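Local coordinates for VOC domain-containing protein (Streptococcus mutans, PDB 3L7T) that binds zinc as a member of the glyoxalase (vicinal oxygen chelate) superfamily and is possibly a lactoylglutathione lyase, though its reaction is not established, at residues 13-17 against 58-62. Numbering follows the deposited sequence.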
loop_
_atom_site.group_PDB
_atom_site.type_symbol
_atom_site.label_atom_id
_atom_site.label_comp_id
_atom_site.label_asym_id
_atom_site.label_seq_id
_atom_site.Cartn_x
_atom_site.Cartn_y
_atom_site.Cartn_z
ATOM N N VAL A 13 -4.530 -2.857 11.124
ATOM C CA VAL A 13 -5.483 -1.996 11.821
ATOM C C VAL A 13 -5.369 -2.311 13.323
ATOM O O VAL A 13 -4.814 -3.348 13.688
ATOM C CB VAL A 13 -6.945 -2.205 11.345
ATOM C CG1 VAL A 13 -7.087 -1.896 9.820
ATOM C CG2 VAL A 13 -7.445 -3.621 11.671
ATOM N N SER A 14 -5.705 -1.335 14.155
ATOM C CA SER A 14 -5.561 -1.504 15.602
ATOM C C SER A 14 -6.771 -2.253 16.183
ATOM O O SER A 14 -6.625 -3.035 17.123
ATOM C CB SER A 14 -5.337 -0.142 16.307
ATOM O OG SER A 14 -6.517 0.670 16.247
ATOM N N ASP A 15 -7.965 -1.905 15.715
ATOM C CA ASP A 15 -9.187 -2.456 16.284
ATOM C C ASP A 15 -9.938 -3.175 15.177
ATOM O O ASP A 15 -10.567 -2.535 14.344
ATOM C CB ASP A 15 -10.058 -1.321 16.864
ATOM C CG ASP A 15 -11.335 -1.830 17.517
ATOM O OD1 ASP A 15 -12.045 -2.677 16.919
ATOM O OD2 ASP A 15 -11.683 -1.311 18.602
ATOM N N TYR A 16 -9.840 -4.501 15.151
ATOM C CA TYR A 16 -10.389 -5.263 14.042
ATOM C C TYR A 16 -11.880 -4.989 13.793
ATOM O O TYR A 16 -12.284 -4.791 12.662
ATOM C CB TYR A 16 -10.084 -6.759 14.205
ATOM C CG TYR A 16 -10.578 -7.594 13.058
ATOM C CD1 TYR A 16 -9.921 -7.578 11.829
ATOM C CD2 TYR A 16 -11.816 -8.212 13.124
ATOM C CE1 TYR A 16 -10.406 -8.286 10.775
ATOM C CE2 TYR A 16 -12.295 -8.942 12.081
ATOM C CZ TYR A 16 -11.595 -8.982 10.901
ATOM O OH TYR A 16 -12.141 -9.716 9.856
ATOM N N ASP A 17 -12.701 -4.984 14.850
ATOM C CA ASP A 17 -14.125 -4.751 14.681
ATOM C C ASP A 17 -14.435 -3.373 14.112
ATOM O O ASP A 17 -15.367 -3.214 13.315
ATOM C CB ASP A 17 -14.884 -4.943 16.002
ATOM C CG ASP A 17 -14.905 -6.382 16.463
ATOM O OD1 ASP A 17 -14.874 -7.303 15.623
ATOM O OD2 ASP A 17 -14.898 -6.590 17.692
ATOM N N GLY A 58 -5.633 -7.640 11.650
ATOM C CA GLY A 58 -5.730 -6.951 12.934
ATOM C C GLY A 58 -6.232 -7.952 13.932
ATOM O O GLY A 58 -6.417 -9.124 13.614
ATOM N N ASN A 59 -6.457 -7.465 15.129
ATOM C CA ASN A 59 -6.951 -8.324 16.186
ATOM C C ASN A 59 -8.052 -7.586 16.935
ATOM O O ASN A 59 -8.151 -6.365 16.870
ATOM C CB ASN A 59 -5.812 -8.725 17.119
ATOM C CG ASN A 59 -6.183 -9.891 18.026
ATOM O OD1 ASN A 59 -7.221 -10.501 17.842
ATOM N ND2 ASN A 59 -5.321 -10.211 18.999
ATOM N N LYS A 60 -8.947 -8.344 17.571
ATOM C CA LYS A 60 -10.123 -7.763 18.209
ATOM C C LYS A 60 -9.705 -7.410 19.631
ATOM O O LYS A 60 -8.871 -8.108 20.184
ATOM C CB LYS A 60 -11.227 -8.823 18.266
ATOM C CG LYS A 60 -11.927 -9.033 16.966
ATOM C CD LYS A 60 -12.886 -10.192 17.013
ATOM C CE LYS A 60 -13.500 -10.382 15.642
ATOM N NZ LYS A 60 -14.540 -11.453 15.606
ATOM N N LEU A 61 -10.259 -6.334 20.194
ATOM C CA LEU A 61 -9.816 -5.831 21.512
ATOM C C LEU A 61 -10.183 -6.823 22.613
ATOM O O LEU A 61 -9.554 -6.855 23.666
ATOM C CB LEU A 61 -10.467 -4.480 21.824
ATOM C CG LEU A 61 -9.771 -3.163 21.455
ATOM C CD1 LEU A 61 -9.272 -3.141 20.020
ATOM C CD2 LEU A 61 -10.766 -2.012 21.687
ATOM N N THR A 62 -11.190 -7.640 22.336
ATOM C CA THR A 62 -11.656 -8.662 23.258
ATOM C C THR A 62 -10.801 -9.929 23.218
ATOM O O THR A 62 -10.922 -10.769 24.101
ATOM C CB THR A 62 -13.119 -9.053 22.955
ATOM O OG1 THR A 62 -13.237 -9.463 21.587
ATOM C CG2 THR A 62 -14.060 -7.884 23.193
HETATM O O HOH W 1 -5.015 -5.011 15.982
HETATM O O HOH W 2 -11.932 -5.245 17.893
#
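Tyr16 N donates to Asn59 O (3.0 Å), and this one direct hydrogen bond between 13-17 and 58-62 illustrates how the first turn of a helix, whose N-H groups have no helical carbonyl to bond to, can draw on a neighbouring loop. The setting is a βαβββ module of the glyoxalase fold: strands 5-12 and 52-58 run parallel as neighbours, and where they end, one chain turns into helix 16-26 while the other enters the loop after strand 52-58. The N-H...O angle of 159° is fairly straight.

Beside this bond, the Tyr16 ring is crossed obliquely by the Lys60 chain, with CD2 lying 3.7 Å from Lys60 CE. The ring reaches this chain because CG stands anti to the backbone N (chi1 -178°). Lys60, extended beyond CG, also passes at about a right angle to Asp17; its NZ stays 4.2 Å from Asp17 OD1, too far for a salt bridge, so attraction there is probably modest. Leu61 lays both methyls against the Asp15 carboxylate, CD1 and CD2 each 3.3 Å from OD2. Gly58 offers its bare CA to Val13 CG2 at 4.0 Å.

Further out, Asp15 is the N-cap, its OD1 accepting from Lys18 N. Tyr16 stacks on Tyr43 of strand 42-49 and its OH bonds to Glu34, which fixes the far end of the ring, while Asn59 ND2 is held by Asp63. Two waters bridge the segments: one accepts from Asn59 N and donates to Val13 O and, weakly, to Ser14 O; the other accepts from Leu61 N at 3.0 Å and donates to Asp15 OD1 at 2.7 Å.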